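Local coordinates for protein transcriptional repressor PadR (Bacillus cereus, PDB 6JYI) that probably binds DNA as a PadR-like transcriptional regulator through a winged helix-turn-helix domain, two copies of the chain being paired in the crystal, at residues G9-L14 with R82-Q87; D26-F31 with M45-L50. All blocks are in the same frame, centred on the assembly; numbering follows the deposited sequence.

Interaction 1 (G9-L14 with R82-Q87)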
loop_
_atom_site.group_PDB
_atom_site.type_symbol
_atom_site.label_atom_id
_atom_site.label_comp_id
_atom_site.label_asym_id
_atom_site.label_seq_id
_atom_site.Cartn_x
_atom_site.Cartn_y
_atom_site.Cartn_z
ATOM N N GLY A 9 -11.635 -2.246 6.879
ATOM C CA GLY A 9 -12.223 -0.974 6.480
ATOM C C GLY A 9 -13.198 -0.392 7.493
ATOM O O GLY A 9 -13.211 0.815 7.702
ATOM N N ARG A 10 -14.034 -1.235 8.092
ATOM C CA ARG A 10 -15.000 -0.807 9.100
ATOM C C ARG A 10 -14.273 -0.192 10.332
ATOM O O ARG A 10 -14.725 0.786 10.922
ATOM C CB ARG A 10 -15.829 -1.990 9.550
ATOM C CG ARG A 10 -16.685 -2.612 8.474
ATOM C CD ARG A 10 -17.041 -4.051 8.836
ATOM N NE ARG A 10 -17.741 -4.181 10.130
ATOM C CZ ARG A 10 -19.053 -4.354 10.283
ATOM N NH1 ARG A 10 -19.861 -4.393 9.226
ATOM N NH2 ARG A 10 -19.572 -4.489 11.505
ATOM N N ASP A 11 -13.136 -0.756 10.678
ATOM C CA ASP A 11 -12.365 -0.258 11.859
ATOM C C ASP A 11 -11.672 1.044 11.638
ATOM O O ASP A 11 -11.432 1.769 12.606
ATOM C CB ASP A 11 -11.386 -1.312 12.324
ATOM C CG ASP A 11 -12.058 -2.588 12.530
ATOM O OD1 ASP A 11 -12.965 -2.595 13.368
ATOM O OD2 ASP A 11 -11.739 -3.585 11.843
ATOM N N VAL A 12 -11.383 1.387 10.377
ATOM C CA VAL A 12 -10.913 2.723 10.088
ATOM C C VAL A 12 -11.968 3.742 10.531
ATOM O O VAL A 12 -11.652 4.720 11.231
ATOM C CB VAL A 12 -10.592 2.967 8.580
ATOM C CG1 VAL A 12 -10.220 4.404 8.370
ATOM C CG2 VAL A 12 -9.482 2.021 8.036
ATOM N N VAL A 13 -13.218 3.495 10.135
ATOM C CA VAL A 13 -14.329 4.375 10.480
ATOM C C VAL A 13 -14.598 4.358 11.965
ATOM O O VAL A 13 -14.703 5.408 12.577
ATOM C CB VAL A 13 -15.606 4.006 9.682
ATOM C CG1 VAL A 13 -16.805 4.804 10.181
ATOM C CG2 VAL A 13 -15.338 4.238 8.167
ATOM N N LEU A 14 -14.679 3.172 12.570
ATOM C CA LEU A 14 -14.929 3.092 14.033
ATOM C C LEU A 14 -13.847 3.761 14.811
ATOM O O LEU A 14 -14.117 4.526 15.775
ATOM C CB LEU A 14 -15.097 1.639 14.494
ATOM C CG LEU A 14 -16.349 0.968 13.917
ATOM C CD1 LEU A 14 -16.340 -0.584 14.157
ATOM C CD2 LEU A 14 -17.601 1.563 14.556
ATOM N N ARG A 82 -17.632 0.371 19.782
ATOM C CA ARG A 82 -16.444 0.423 20.636
ATOM C C ARG A 82 -15.888 -0.997 20.785
ATOM O O ARG A 82 -14.664 -1.241 20.659
ATOM C CB ARG A 82 -16.713 1.064 22.004
ATOM C CG ARG A 82 -17.124 2.543 21.924
ATOM C CD ARG A 82 -17.141 3.263 23.263
ATOM N NE ARG A 82 -17.303 4.687 23.032
ATOM C CZ ARG A 82 -18.462 5.311 22.886
ATOM N NH1 ARG A 82 -19.628 4.656 23.023
ATOM N NH2 ARG A 82 -18.474 6.617 22.605
ATOM N N GLU A 83 -16.789 -1.941 21.014
ATOM C CA GLU A 83 -16.390 -3.308 21.199
ATOM C C GLU A 83 -15.740 -3.910 19.936
ATOM O O GLU A 83 -14.702 -4.574 20.017
ATOM C CB GLU A 83 -17.605 -4.129 21.649
ATOM C CG GLU A 83 -17.222 -5.475 22.147
ATOM C CD GLU A 83 -16.393 -5.457 23.445
ATOM O OE1 GLU A 83 -16.512 -4.519 24.276
ATOM O OE2 GLU A 83 -15.616 -6.420 23.629
ATOM N N GLU A 84 -16.348 -3.695 18.770
ATOM C CA GLU A 84 -15.751 -4.122 17.511
ATOM C C GLU A 84 -14.361 -3.450 17.341
ATOM O O GLU A 84 -13.390 -4.118 16.999
ATOM C CB GLU A 84 -16.640 -3.777 16.309
ATOM C CG GLU A 84 -16.020 -4.195 14.981
ATOM C CD GLU A 84 -16.935 -4.078 13.784
ATOM O OE1 GLU A 84 -18.173 -3.914 13.960
ATOM O OE2 GLU A 84 -16.410 -4.205 12.653
ATOM N N PHE A 85 -14.269 -2.147 17.584
ATOM C CA PHE A 85 -12.957 -1.476 17.444
ATOM C C PHE A 85 -11.904 -2.120 18.373
ATOM O O PHE A 85 -10.795 -2.481 17.941
ATOM C CB PHE A 85 -13.038 -0.013 17.772
ATOM C CG PHE A 85 -11.711 0.674 17.664
ATOM C CD1 PHE A 85 -11.112 0.820 16.420
ATOM C CD2 PHE A 85 -11.044 1.097 18.797
ATOM C CE1 PHE A 85 -9.847 1.420 16.321
ATOM C CE2 PHE A 85 -9.795 1.741 18.682
ATOM C CZ PHE A 85 -9.229 1.865 17.465
ATOM N N TYR A 86 -12.258 -2.287 19.645
ATOM C CA TYR A 86 -11.303 -2.847 20.584
ATOM C C TYR A 86 -10.936 -4.302 20.262
ATOM O O TYR A 86 -9.782 -4.689 20.436
ATOM C CB TYR A 86 -11.719 -2.678 22.039
ATOM C CG TYR A 86 -11.390 -1.328 22.630
ATOM C CD1 TYR A 86 -10.058 -0.929 22.836
ATOM C CD2 TYR A 86 -12.388 -0.426 22.956
ATOM C CE1 TYR A 86 -9.765 0.302 23.387
ATOM C CE2 TYR A 86 -12.093 0.815 23.510
ATOM C CZ TYR A 86 -10.792 1.186 23.695
ATOM O OH TYR A 86 -10.479 2.387 24.276
ATOM N N GLN A 87 -11.879 -5.067 19.721
ATOM C CA GLN A 87 -11.551 -6.398 19.239
ATOM C C GLN A 87 -10.533 -6.332 18.091
ATOM O O GLN A 87 -9.555 -7.096 18.078
ATOM C CB GLN A 87 -12.816 -7.157 18.838
ATOM C CG GLN A 87 -13.637 -7.685 20.055
ATOM C CD GLN A 87 -14.942 -8.395 19.646
ATOM O OE1 GLN A 87 -15.301 -8.454 18.464
ATOM N NE2 GLN A 87 -15.650 -8.932 20.629
HETATM O O HOH W 1 -14.021 -5.158 12.763
#
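E84 OE2 is gripped from two quarters: R10 NE donates to it over 2.9 Å in a nearly straight bond (170° at the hydrogen), and a water is hydrogen-bonded to it as well. The other carboxylate oxygen, E84 OE1, accepts from R10 NH2, also at 2.9 Å. R10 thus holds E84 side-on, one nitrogen to each oxygen and each oxygen using its syn lone pair, with guanidinium and carboxylate only 16° from coplanar. Two parallel bonds of this kind fix the rotation of both flat groups. NH2 is shared, since it also forms a salt bridge to E56. E84 spans the gap between the helices because its chain is fully extended, CG anti to the backbone N (chi1 179°), whereas R10 bends at chi3 to swing its NE edge round to it.

The same water is hydrogen-bonded to D11 OD1 over 2.8 Å. It bridges two carboxylates turned steeply against each other, whose oxygens D11 OD1 and E84 OE2 are 3.9 Å apart; the R10 charge probably eases their repulsion. Beside this polar group, L14 CD1 lies against the aliphatic stem of E84 and reaches its CD at 3.6 Å. Farther along, L14 CB meets F85 CB at 4.2 Å, and the F85 ring turns an edge to the D11 carbonyl. That ring also meets F108 of the second subunit edge-to-face. The contact joins helix 8-19, the first of the winged helix-turn-helix domain, to helix 79-89, which follows the two-stranded wing.

Interaction 2 (D26-F31 with M45-L50)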
loop_
_atom_site.group_PDB
_atom_site.type_symbol
_atom_site.label_atom_id
_atom_site.label_comp_id
_atom_site.label_asym_id
_atom_site.label_seq_id
_atom_site.Cartn_x
_atom_site.Cartn_y
_atom_site.Cartn_z
ATOM N N ASP A 26 -16.531 15.373 7.269
ATOM C CA ASP A 26 -15.287 15.294 7.998
ATOM C C ASP A 26 -14.601 13.912 7.904
ATOM O O ASP A 26 -13.374 13.845 7.769
ATOM C CB ASP A 26 -15.484 15.735 9.446
ATOM C CG ASP A 26 -15.384 17.279 9.622
ATOM O OD1 ASP A 26 -15.054 18.028 8.669
ATOM O OD2 ASP A 26 -15.574 17.750 10.734
ATOM N N ILE A 27 -15.377 12.836 7.948
ATOM C CA ILE A 27 -14.824 11.529 7.761
ATOM C C ILE A 27 -14.123 11.428 6.400
ATOM O O ILE A 27 -12.976 10.948 6.325
ATOM C CB ILE A 27 -15.907 10.443 7.877
ATOM C CG1 ILE A 27 -16.394 10.406 9.325
ATOM C CG2 ILE A 27 -15.344 9.106 7.437
ATOM C CD1 ILE A 27 -17.629 9.539 9.525
ATOM N N LYS A 28 -14.788 11.894 5.344
ATOM C CA LYS A 28 -14.181 11.906 4.032
ATOM C C LYS A 28 -12.865 12.715 3.979
ATOM O O LYS A 28 -11.884 12.298 3.362
ATOM C CB LYS A 28 -15.164 12.405 2.964
ATOM C CG LYS A 28 -16.168 11.294 2.551
ATOM C CD LYS A 28 -17.275 11.749 1.618
ATOM C CE LYS A 28 -16.780 12.193 0.300
ATOM N NZ LYS A 28 -17.892 12.526 -0.618
ATOM N N ILE A 29 -12.845 13.884 4.591
ATOM C CA ILE A 29 -11.640 14.714 4.491
ATOM C C ILE A 29 -10.504 14.031 5.252
ATOM O O ILE A 29 -9.403 13.973 4.737
ATOM C CB ILE A 29 -11.861 16.155 4.959
ATOM C CG1 ILE A 29 -13.086 16.774 4.262
ATOM C CG2 ILE A 29 -10.617 17.015 4.642
ATOM C CD1 ILE A 29 -12.837 17.404 2.882
ATOM N N VAL A 30 -10.762 13.485 6.442
ATOM C CA VAL A 30 -9.682 12.781 7.185
ATOM C C VAL A 30 -9.141 11.626 6.361
ATOM O O VAL A 30 -7.937 11.402 6.296
ATOM C CB VAL A 30 -10.071 12.232 8.568
ATOM C CG1 VAL A 30 -8.752 11.821 9.310
ATOM C CG2 VAL A 30 -10.724 13.282 9.375
ATOM N N PHE A 31 -10.040 10.920 5.690
ATOM C CA PHE A 31 -9.634 9.860 4.783
ATOM C C PHE A 31 -8.714 10.355 3.663
ATOM O O PHE A 31 -7.682 9.738 3.386
ATOM C CB PHE A 31 -10.839 9.188 4.138
ATOM C CG PHE A 31 -11.100 7.807 4.631
ATOM C CD1 PHE A 31 -10.513 6.738 4.008
ATOM C CD2 PHE A 31 -11.907 7.589 5.730
ATOM C CE1 PHE A 31 -10.708 5.472 4.422
ATOM C CE2 PHE A 31 -12.136 6.288 6.179
ATOM C CZ PHE A 31 -11.532 5.219 5.507
HETATM N N MSE A 45 -16.052 3.599 -0.548
HETATM C CA MSE A 45 -16.870 2.800 0.350
HETATM C C MSE A 45 -17.235 3.467 1.702
HETATM O O MSE A 45 -17.889 2.838 2.508
HETATM C CB MSE A 45 -16.198 1.441 0.580
HETATM C CG MSE A 45 -16.331 0.525 -0.670
HETATM SE SE MSE A 45 -18.237 0.246 -1.237
HETATM C CE MSE A 45 -18.707 -0.730 0.386
ATOM N N ILE A 46 -16.865 4.733 1.915
ATOM C CA ILE A 46 -17.165 5.415 3.199
ATOM C C ILE A 46 -18.652 5.442 3.536
ATOM O O ILE A 46 -19.054 5.003 4.602
ATOM C CB ILE A 46 -16.549 6.852 3.246
ATOM C CG1 ILE A 46 -15.036 6.755 3.338
ATOM C CG2 ILE A 46 -17.068 7.660 4.434
ATOM C CD1 ILE A 46 -14.335 8.112 3.260
ATOM N N TYR A 47 -19.493 5.957 2.653
ATOM C CA TYR A 47 -20.933 5.987 2.971
ATOM C C TYR A 47 -21.571 4.590 3.092
ATOM O O TYR A 47 -22.296 4.335 4.059
ATOM C CB TYR A 47 -21.720 6.915 2.027
ATOM C CG TYR A 47 -21.532 8.357 2.413
ATOM C CD1 TYR A 47 -21.990 8.836 3.651
ATOM C CD2 TYR A 47 -20.878 9.245 1.569
ATOM C CE1 TYR A 47 -21.813 10.159 4.026
ATOM C CE2 TYR A 47 -20.690 10.576 1.947
ATOM C CZ TYR A 47 -21.147 11.017 3.189
ATOM O OH TYR A 47 -20.961 12.321 3.574
ATOM N N PRO A 48 -21.280 3.678 2.147
ATOM C CA PRO A 48 -21.743 2.291 2.317
ATOM C C PRO A 48 -21.333 1.682 3.648
ATOM O O PRO A 48 -22.136 0.997 4.284
ATOM C CB PRO A 48 -21.059 1.554 1.152
ATOM C CG PRO A 48 -21.057 2.619 0.043
ATOM C CD PRO A 48 -20.755 3.912 0.784
ATOM N N THR A 49 -20.104 1.943 4.083
ATOM C CA THR A 49 -19.621 1.434 5.366
ATOM C C THR A 49 -20.357 2.093 6.536
ATOM O O THR A 49 -20.741 1.411 7.487
ATOM C CB THR A 49 -18.094 1.614 5.515
ATOM O OG1 THR A 49 -17.441 0.920 4.469
ATOM C CG2 THR A 49 -17.566 1.041 6.872
ATOM N N LEU A 50 -20.567 3.406 6.462
ATOM C CA LEU A 50 -21.322 4.112 7.480
ATOM C C LEU A 50 -22.744 3.537 7.593
ATOM O O LEU A 50 -23.216 3.222 8.690
ATOM C CB LEU A 50 -21.364 5.613 7.173
ATOM C CG LEU A 50 -20.054 6.370 7.383
ATOM C CD1 LEU A 50 -20.070 7.736 6.685
ATOM C CD2 LEU A 50 -19.782 6.501 8.871
#
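The F31 ring receives I46 on one face: CD1 of I46 sits 3.9 Å from the ring centroid, 29° off the normal, as a CH-pi contact, while I46 CG1 lies over the same ring nearer its rim. At the ring's edge, in plane, is the carbonyl oxygen of I27, one turn back on its own helix. Helices 24-35 and 46-55 are the helix-turn-helix pair of the winged domain, the second being the probable recognition helix, and their short segments are inclined at 128° with axes 11.4 Å apart.

I46 is the wedge between them. With CG1 beside its backbone N (chi1 -70°), it sends CD1 toward F31 and K28 and leaves CG2 to meet I27 CG2 at 3.8 Å. I27 uses its other branch on L50, I27 CD1 and L50 CD2 meeting tip to tip at 3.8 Å. Y75 of the wing packs against I27, Y47 and L50. At the outer margin the K28 chain crosses the Y47 side chain at about a right angle, its CD 3.6 Å from Y47 CE2. In segment 45-50 the carbonyl oxygen of M45, a selenomethionine, accepts from both T49 N and T49 OG1, the hydroxyl lying 2.8 Å away and above the carbonyl plane.

Interaction 2 is nested within the chain loop that interaction 1 closes, and their centres are about 14 Å apart. Helix 8-19 connects them: R10, D11 and L14 serve segment 82-87, while V12 and V13 point to the helix-turn-helix. V12 CG1 packs on F31 CZ at 3.3 Å, and V13 CG1 touches L50 CD2 at 3.7 Å. R10 takes part in both surroundings, its CA resting 3.9 Å from T49 CG2 while its guanidinium holds E84. V12 also packs on M104 of the second subunit, and V30 of segment 26-31 on Y107 of that subunit, so helices 8-19 and 24-35 both belong to the probable DNA-binding core and also meet the second subunit.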